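Local coordinates for protein latency-associated nuclear antigen (Murid herpesvirus 4, PDB 4BLG) that probably binds viral DNA through this C-terminal domain of the latency-associated nuclear antigen, which is present as a two-chain assembly, at residues R17-T22 with K56-K61; V102-C107 with S112-T117. One frame throughout, in Å; residues are numbered along the deposited sequence.

Interaction 1: residues R17-T22 with K56-K61; sequences RHLQVT and KCIQSK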
ATOM      1  N   ARG A  17     -23.739   6.942   1.866  1.00 35.99           N
ATOM      2  CA  ARG A  17     -24.950   6.734   1.115  1.00 38.07           C
ATOM      3  C   ARG A  17     -24.658   7.058  -0.342  1.00 37.95           C
ATOM      4  O   ARG A  17     -25.100   6.352  -1.248  1.00 39.09           O
ATOM      5  CB  ARG A  17     -26.096   7.582   1.685  1.00 39.78           C
ATOM      6  CG  ARG A  17     -26.595   7.093   3.047  1.00 40.62           C
ATOM      7  CD  ARG A  17     -27.728   7.947   3.614  1.00 42.62           C
ATOM      8  NE  ARG A  17     -28.431   7.240   4.680  1.00 44.19           N
ATOM      9  CZ  ARG A  17     -29.578   7.630   5.232  1.00 46.55           C
ATOM     10  NH1 ARG A  17     -30.187   8.744   4.836  1.00 47.64           N
ATOM     11  NH2 ARG A  17     -30.128   6.896   6.188  1.00 48.10           N
ATOM     12  N   HIS A  18     -23.866   8.102  -0.557  1.00 36.73           N
ATOM     13  CA  HIS A  18     -23.533   8.504  -1.903  1.00 36.85           C
ATOM     14  C   HIS A  18     -22.910   7.327  -2.630  1.00 36.40           C
ATOM     15  O   HIS A  18     -23.375   6.943  -3.698  1.00 37.76           O
ATOM     16  CB  HIS A  18     -22.574   9.692  -1.925  1.00 35.59           C
ATOM     17  CG  HIS A  18     -22.015   9.968  -3.286  1.00 35.72           C
ATOM     18  ND1 HIS A  18     -22.727  10.625  -4.269  1.00 40.84           N
ATOM     19  CD2 HIS A  18     -20.828   9.638  -3.845  1.00 35.22           C
ATOM     20  CE1 HIS A  18     -21.995  10.702  -5.364  1.00 38.00           C
ATOM     21  NE2 HIS A  18     -20.837  10.114  -5.132  1.00 35.71           N
ATOM     22  N   LEU A  19     -21.862   6.755  -2.035  1.00 34.69           N
ATOM     23  CA  LEU A  19     -21.124   5.673  -2.664  1.00 40.31           C
ATOM     24  C   LEU A  19     -22.013   4.473  -2.971  1.00 35.97           C
ATOM     25  O   LEU A  19     -21.890   3.875  -4.042  1.00 36.73           O
ATOM     26  CB  LEU A  19     -19.914   5.246  -1.805  1.00 32.42           C
ATOM     27  CG  LEU A  19     -18.817   6.302  -1.617  1.00 30.81           C
ATOM     28  CD1 LEU A  19     -17.816   5.859  -0.567  1.00 36.20           C
ATOM     29  CD2 LEU A  19     -18.098   6.590  -2.931  1.00 31.51           C
ATOM     30  N   GLN A  20     -22.906   4.117  -2.050  1.00 37.17           N
ATOM     31  CA  GLN A  20     -23.767   2.955  -2.265  1.00 40.24           C
ATOM     32  C   GLN A  20     -24.818   3.169  -3.335  1.00 46.27           C
ATOM     33  O   GLN A  20     -25.225   2.217  -3.982  1.00 42.55           O
ATOM     34  CB  GLN A  20     -24.514   2.587  -0.990  1.00 46.64           C
ATOM     35  CG  GLN A  20     -23.685   2.544   0.263  1.00 63.74           C
ATOM     36  CD  GLN A  20     -24.400   1.790   1.351  1.00 79.64           C
ATOM     37  OE1 GLN A  20     -25.516   1.311   1.143  1.00 82.85           O
ATOM     38  NE2 GLN A  20     -23.778   1.680   2.518  1.00 75.64           N
ATOM     39  N   VAL A  21     -25.294   4.401  -3.491  1.00 41.03           N
ATOM     40  CA  VAL A  21     -26.288   4.668  -4.523  1.00 43.18           C
ATOM     41  C   VAL A  21     -25.577   4.713  -5.872  1.00 43.05           C
ATOM     42  O   VAL A  21     -26.072   4.209  -6.873  1.00 44.83           O
ATOM     43  CB  VAL A  21     -27.050   5.986  -4.279  1.00 43.94           C
ATOM     44  CG1 VAL A  21     -27.942   6.296  -5.469  1.00 46.22           C
ATOM     45  CG2 VAL A  21     -27.880   5.896  -2.997  1.00 44.63           C
ATOM     46  N   THR A  22     -24.376   5.277  -5.873  1.00 41.12           N
ATOM     47  CA  THR A  22     -23.646   5.530  -7.107  1.00 47.17           C
ATOM     48  C   THR A  22     -23.094   4.225  -7.679  1.00 44.36           C
ATOM     49  O   THR A  22     -23.067   4.034  -8.889  1.00 46.19           O
ATOM     50  CB  THR A  22     -22.502   6.530  -6.872  1.00 43.30           C
ATOM     51  OG1 THR A  22     -23.030   7.729  -6.298  1.00 40.26           O
ATOM     52  CG2 THR A  22     -21.815   6.877  -8.178  1.00 39.74           C
ATOM     53  N   LYS A  56     -13.210   5.200   6.937  1.00 29.87           N
ATOM     54  CA  LYS A  56     -14.466   4.669   7.477  1.00 42.28           C
ATOM     55  C   LYS A  56     -15.482   4.453   6.332  1.00 40.35           C
ATOM     56  O   LYS A  56     -16.318   3.562   6.402  1.00 32.39           O
ATOM     57  CB  LYS A  56     -15.049   5.554   8.614  1.00 41.70           C
ATOM     58  CG  LYS A  56     -14.187   5.712   9.920  1.00 84.20           C
ATOM     59  CD  LYS A  56     -14.283   4.566  10.974  1.00 84.49           C
ATOM     60  CE  LYS A  56     -13.353   4.869  12.171  1.00 94.76           C
ATOM     61  NZ  LYS A  56     -12.536   3.737  12.699  1.00 92.18           N
ATOM     62  N   CYS A  57     -15.386   5.247   5.267  1.00 28.53           N
ATOM     63  CA  CYS A  57     -16.373   5.184   4.183  1.00 35.35           C
ATOM     64  C   CYS A  57     -16.131   4.161   3.062  1.00 34.72           C
ATOM     65  O   CYS A  57     -17.079   3.543   2.578  1.00 29.84           O
ATOM     66  CB  CYS A  57     -16.545   6.568   3.555  1.00 45.60           C
ATOM     67  SG  CYS A  57     -17.377   7.722   4.645  1.00 33.90           S
ATOM     68  N   ILE A  58     -14.887   3.997   2.628  1.00 33.84           N
ATOM     69  CA  ILE A  58     -14.588   3.088   1.520  1.00 28.36           C
ATOM     70  C   ILE A  58     -14.411   1.669   2.048  1.00 32.29           C
ATOM     71  O   ILE A  58     -13.293   1.124   2.105  1.00 31.12           O
ATOM     72  CB  ILE A  58     -13.351   3.550   0.726  1.00 27.70           C
ATOM     73  CG1 ILE A  58     -13.585   4.969   0.195  1.00 29.99           C
ATOM     74  CG2 ILE A  58     -13.075   2.613  -0.441  1.00 31.48           C
ATOM     75  CD1 ILE A  58     -12.336   5.647  -0.353  1.00 31.18           C
ATOM     76  N   GLN A  59     -15.542   1.088   2.441  1.00 30.29           N
ATOM     77  CA  GLN A  59     -15.597  -0.245   3.023  1.00 31.42           C
ATOM     78  C   GLN A  59     -16.876  -0.932   2.573  1.00 32.37           C
ATOM     79  O   GLN A  59     -17.943  -0.322   2.540  1.00 38.11           O
ATOM     80  CB  GLN A  59     -15.592  -0.168   4.550  1.00 28.79           C
ATOM     81  CG  GLN A  59     -14.395   0.539   5.153  1.00 38.54           C
ATOM     82  CD  GLN A  59     -13.109  -0.256   5.031  1.00 36.88           C
ATOM     83  OE1 GLN A  59     -13.080  -1.339   4.439  1.00 30.40           O
ATOM     84  NE2 GLN A  59     -12.032   0.281   5.601  1.00 29.19           N
ATOM     85  N   SER A  60     -16.764  -2.207   2.232  1.00 39.13           N
ATOM     86  CA  SER A  60     -17.922  -3.026   1.896  1.00 43.29           C
ATOM     87  C   SER A  60     -17.462  -4.467   1.746  1.00 38.80           C
ATOM     88  O   SER A  60     -16.344  -4.821   2.125  1.00 43.90           O
ATOM     89  CB  SER A  60     -18.572  -2.558   0.597  1.00 39.58           C
ATOM     90  OG  SER A  60     -17.782  -2.942  -0.515  1.00 44.89           O
ATOM     91  N   LYS A  61     -18.324  -5.299   1.183  1.00 39.85           N
ATOM     92  CA  LYS A  61     -17.974  -6.689   0.956  1.00 48.07           C
ATOM     93  C   LYS A  61     -16.973  -6.825  -0.190  1.00 46.72           C
ATOM     94  O   LYS A  61     -16.255  -7.821  -0.274  1.00 44.50           O
ATOM     95  CB  LYS A  61     -19.227  -7.508   0.648  1.00 52.75           C
ATOM     96  CG  LYS A  61     -19.466  -8.642   1.615  1.00 57.16           C
ATOM     97  CD  LYS A  61     -19.715  -8.136   3.019  1.00 56.87           C
ATOM     98  CE  LYS A  61     -20.147  -9.268   3.932  1.00 68.09           C
ATOM     99  NZ  LYS A  61     -20.630  -8.768   5.243  1.00 78.61           N
TER

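Interaction 2: residues V102-C107 with S112-T117; sequences VVLAYC and SSVEGT. With PO4 (phosphate ion), chain C; PO4 (phosphate ion), chain E.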
ATOM      1  N   VAL A 102     -15.629   6.885  -8.928  1.00 35.18           N
ATOM      2  CA  VAL A 102     -16.710   7.276  -8.031  1.00 35.51           C
ATOM      3  C   VAL A 102     -16.181   8.139  -6.894  1.00 33.41           C
ATOM      4  O   VAL A 102     -16.683   9.240  -6.635  1.00 33.83           O
ATOM      5  CB  VAL A 102     -17.411   6.037  -7.455  1.00 36.00           C
ATOM      6  CG1 VAL A 102     -18.306   6.420  -6.288  1.00 37.02           C
ATOM      7  CG2 VAL A 102     -18.209   5.335  -8.543  1.00 39.64           C
ATOM      8  N   VAL A 103     -15.142   7.640  -6.229  1.00 31.33           N
ATOM      9  CA  VAL A 103     -14.597   8.325  -5.072  1.00 29.46           C
ATOM     10  C   VAL A 103     -14.122   9.716  -5.473  1.00 34.80           C
ATOM     11  O   VAL A 103     -14.390  10.679  -4.774  1.00 31.81           O
ATOM     12  CB  VAL A 103     -13.451   7.529  -4.416  1.00 32.60           C
ATOM     13  CG1 VAL A 103     -12.818   8.340  -3.294  1.00 25.89           C
ATOM     14  CG2 VAL A 103     -13.970   6.204  -3.880  1.00 35.49           C
ATOM     15  N   LEU A 104     -13.439   9.824  -6.608  1.00 30.68           N
ATOM     16  CA  LEU A 104     -12.860  11.100  -7.020  1.00 30.21           C
ATOM     17  C   LEU A 104     -13.879  12.073  -7.607  1.00 37.15           C
ATOM     18  O   LEU A 104     -13.655  13.283  -7.593  1.00 32.65           O
ATOM     19  CB  LEU A 104     -11.714  10.893  -8.013  1.00 38.74           C
ATOM     20  CG  LEU A 104     -10.423  10.257  -7.476  1.00 32.26           C
ATOM     21  CD1 LEU A 104      -9.366  10.266  -8.570  1.00 31.22           C
ATOM     22  CD2 LEU A 104      -9.906  10.966  -6.235  1.00 35.85           C
ATOM     23  N   ALA A 105     -14.988  11.573  -8.142  1.00 34.07           N
ATOM     24  CA  ALA A 105     -16.067  12.485  -8.523  1.00 36.25           C
ATOM     25  C   ALA A 105     -16.571  13.198  -7.273  1.00 35.51           C
ATOM     26  O   ALA A 105     -16.729  14.420  -7.264  1.00 36.31           O
ATOM     27  CB  ALA A 105     -17.196  11.744  -9.214  1.00 38.42           C
ATOM     28  N   TYR A 106     -16.819  12.441  -6.210  1.00 34.73           N
ATOM     29  CA  TYR A 106     -17.208  13.074  -4.943  1.00 33.49           C
ATOM     30  C   TYR A 106     -16.134  14.061  -4.427  1.00 31.97           C
ATOM     31  O   TYR A 106     -16.426  15.234  -4.159  1.00 34.15           O
ATOM     32  CB  TYR A 106     -17.527  12.003  -3.891  1.00 36.74           C
ATOM     33  CG  TYR A 106     -18.170  12.523  -2.616  1.00 32.34           C
ATOM     34  CD1 TYR A 106     -17.398  12.921  -1.538  1.00 40.26           C
ATOM     35  CD2 TYR A 106     -19.554  12.603  -2.491  1.00 51.34           C
ATOM     36  CE1 TYR A 106     -17.982  13.391  -0.366  1.00 36.68           C
ATOM     37  CE2 TYR A 106     -20.144  13.069  -1.327  1.00 49.29           C
ATOM     38  CZ  TYR A 106     -19.350  13.460  -0.266  1.00 51.93           C
ATOM     39  OH  TYR A 106     -19.920  13.926   0.898  1.00 69.05           O
ATOM     40  N   CYS A 107     -14.887  13.599  -4.325  1.00 30.20           N
ATOM     41  CA  CYS A 107     -13.811  14.400  -3.725  1.00 29.08           C
ATOM     42  C   CYS A 107     -13.451  15.628  -4.537  1.00 35.93           C
ATOM     43  O   CYS A 107     -12.959  16.616  -3.993  1.00 29.73           O
ATOM     44  CB  CYS A 107     -12.542  13.559  -3.539  1.00 29.47           C
ATOM     45  SG  CYS A 107     -12.722  12.257  -2.348  1.00 32.96           S
ATOM     46  N   SER A 112     -10.744  18.329  -2.508  1.00 35.22           N
ATOM     47  CA  SER A 112      -9.823  18.545  -3.616  1.00 36.47           C
ATOM     48  C   SER A 112      -8.384  18.119  -3.304  1.00 32.75           C
ATOM     49  O   SER A 112      -7.561  18.003  -4.211  1.00 33.29           O
ATOM     50  CB  SER A 112      -9.844  20.017  -4.007  1.00 40.99           C
ATOM     51  OG  SER A 112      -9.600  20.826  -2.870  1.00 53.62           O
ATOM     52  N   SER A 113      -8.077  17.898  -2.030  1.00 25.75           N
ATOM     53  CA  SER A 113      -6.731  17.449  -1.646  1.00 30.74           C
ATOM     54  C   SER A 113      -6.470  15.980  -1.986  1.00 33.17           C
ATOM     55  O   SER A 113      -5.329  15.519  -1.936  1.00 34.95           O
ATOM     56  CB  SER A 113      -6.522  17.621  -0.142  1.00 23.40           C
ATOM     57  OG  SER A 113      -6.956  16.462   0.556  1.00 29.11           O
ATOM     58  N   VAL A 114      -7.521  15.234  -2.304  1.00 33.62           N
ATOM     59  CA  VAL A 114      -7.389  13.785  -2.425  1.00 27.32           C
ATOM     60  C   VAL A 114      -7.002  13.358  -3.839  1.00 29.96           C
ATOM     61  O   VAL A 114      -7.572  13.832  -4.817  1.00 34.37           O
ATOM     62  CB  VAL A 114      -8.691  13.071  -2.007  1.00 30.05           C
ATOM     63  CG1 VAL A 114      -8.622  11.590  -2.321  1.00 34.29           C
ATOM     64  CG2 VAL A 114      -8.953  13.275  -0.526  1.00 29.96           C
ATOM     65  N   GLU A 115      -6.015  12.466  -3.928  1.00 31.79           N
ATOM     66  CA  GLU A 115      -5.611  11.869  -5.194  1.00 30.44           C
ATOM     67  C   GLU A 115      -5.837  10.364  -5.147  1.00 26.65           C
ATOM     68  O   GLU A 115      -5.866   9.764  -4.076  1.00 28.82           O
ATOM     69  CB  GLU A 115      -4.136  12.155  -5.491  1.00 41.67           C
ATOM     70  CG  GLU A 115      -3.829  13.609  -5.827  1.00 54.61           C
ATOM     71  CD  GLU A 115      -2.362  13.837  -6.179  1.00 77.51           C
ATOM     72  OE1 GLU A 115      -1.570  12.867  -6.153  1.00 72.82           O
ATOM     73  OE2 GLU A 115      -2.001  14.992  -6.484  1.00 90.59           O
ATOM     74  N   GLY A 116      -5.992   9.764  -6.323  1.00 31.10           N
ATOM     75  CA  GLY A 116      -6.223   8.338  -6.442  1.00 27.45           C
ATOM     76  C   GLY A 116      -5.281   7.745  -7.475  1.00 30.62           C
ATOM     77  O   GLY A 116      -5.051   8.347  -8.522  1.00 26.76           O
ATOM     78  N   THR A 117      -4.730   6.575  -7.161  1.00 28.87           N
ATOM     79  CA  THR A 117      -3.746   5.911  -8.004  1.00 27.18           C
ATOM     80  C   THR A 117      -4.095   4.437  -8.131  1.00 25.35           C
ATOM     81  O   THR A 117      -4.206   3.740  -7.132  1.00 32.75           O
ATOM     82  CB  THR A 117      -2.337   6.017  -7.387  1.00 32.05           C
ATOM     83  OG1 THR A 117      -2.029   7.391  -7.116  1.00 34.20           O
ATOM     84  CG2 THR A 117      -1.284   5.433  -8.331  1.00 36.76           C
TER
HETATM   85  P   PO4 C1262      -9.701  18.327   1.657  1.00 30.36           P
HETATM   86  O1  PO4 C1262      -9.192  19.739   1.711  1.00 34.38           O
HETATM   87  O2  PO4 C1262      -8.934  17.514   2.663  1.00 40.12           O
HETATM   88  O3  PO4 C1262     -11.163  18.309   2.010  1.00 32.58           O
HETATM   89  O4  PO4 C1262      -9.464  17.729   0.288  1.00 33.58           O
HETATM   90  P   PO4 E1264     -20.462  13.499   4.749  1.00 53.55           P
HETATM   91  O1  PO4 E1264     -19.638  13.968   3.574  1.00 72.21           O
HETATM   92  O2  PO4 E1264     -20.387  11.995   4.850  1.00 47.95           O
HETATM   93  O3  PO4 E1264     -19.924  14.117   6.018  1.00 79.97           O
HETATM   94  O4  PO4 E1264     -21.900  13.919   4.555  1.00 55.08           O

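Interaction 1: residues R17-T22 with K56-K61
Leu-19 reaches from its helix toward the place where helix 48-57 ends, and one methyl, CD1, does all the touching. It stands 4.0 Å from the carbonyl oxygen of Cys-57, with CB of Cys-57 and CG1 of Ile-58 each a little further off. The branch is delivered by a common helical leucine shape: CG lies beside the backbone N, anti to the carbonyl carbon (chi1 -64°), and the chain then extends (chi2 170°). Only 79 Å² is buried between the two segments, but all three touching residues are buried in the protein, because other parts of the fold close round them. Leucine suits this spot because its fork serves two neighbours: while CD1 meets the end of helix 48-57, CD2 turns to Val-102 of helix 93-110.

The chain changes direction just here. Ile-58 is the first residue to leave helical angles and sits at the centre of an inverse gamma turn, whose weak bond runs from Gln-59 N to Cys-57 O over 2.9 Å. The turn ends the helix of this LANA1-like DNA-binding domain and starts the link to strand 64-70, while the branched side chain of Ile-58 stays in apolar company, against Val-63 and Val-103. The small thiol of Cys-57 fits beside Met-15 and Arg-16.

In contrast to the enclosed methyl of Leu-19, the outer side of the first helix is turned to solvent. Thr-22 OG1 folds back on its own helix and donates to His-18 O at 2.7 Å from above the carbonyl plane; the same oxygen accepts the backbone N of Thr-22 at 2.9 Å. This hydroxyl oxygen also lies 3.3 Å above one face of the His-18 ring, offset toward the rim.

Interaction 2: residues V102-C107 with S112-T117
Leu-104 and Cys-107, one helical turn apart, both pack on Val-114 of the returning chain. The leucine spreads its two methyls along the backbone of 114-116: CD1 and CD2 each lie 4.1 Å from Gly-116 N, and CD2 also reaches Val-114 O at 4.0 Å and CG1 of the same valine. CB of Leu-104 does not point straight at the strand; the chain bends there because CG sits beside the backbone N (chi1 -69°) and the rest is extended. Gly-116, with no side chain, lets the methyls lie close to the main chain.

Cys-107 and Val-114 point at each other. The sulfur SG rests 4.1 Å from Val-114 CB, and CG1 of the valine reaches across toward both Cys-107 SG and Leu-104 CD2. That methyl is set anti to the backbone N (chi1 172°). A compact thiol and a beta-branched valine thus fill the angle between the helix and the loop that leads into the strand.

Ser-113 turns its CB away from the helix and holds a phosphate, probably from the crystallisation liquor: its backbone N donates to O4 at 2.7 Å, with an N-H...O angle of 152°, and His-47, Thr-50 and His-111 also hydrogen-bond this ion. Tyr-106, on another side of the helix, donates from OH to O1 of a second phosphate at 2.7 Å, that oxygen lying at the ring edge; Lys-53 and Met-15 N also hold this ion.

The contact joins the last helix, 93-110, to strand 115-122, an outermost strand of the antiparallel sheet within the chain. Glu-115 and Thr-117 pair with Ser-44 and Met-42 of strand 39-45, while Val-114 also packs on Thr-50 and Leu-54 of helix 48-57.

In the fold
Interaction 1 closes before interaction 2 opens along the chain, and their centres lie about 14 Å apart within one LANA1-like DNA-binding domain. Helix 93-110 connects them: Val-102 packs on Thr-22, and the ring of Tyr-106 meets that of His-18 with the planes at about 45°. Interaction 1 brings helix 13-22 to the end of helix 48-57, and interaction 2 fastens the last helix to strand 115-122, an outermost strand within the chain. There Thr-117 touches Lys-122 of the second subunit, which is consistent with the dimeric DNA-binding domains of LANA and EBNA1, whose sheets combine into a beta barrel.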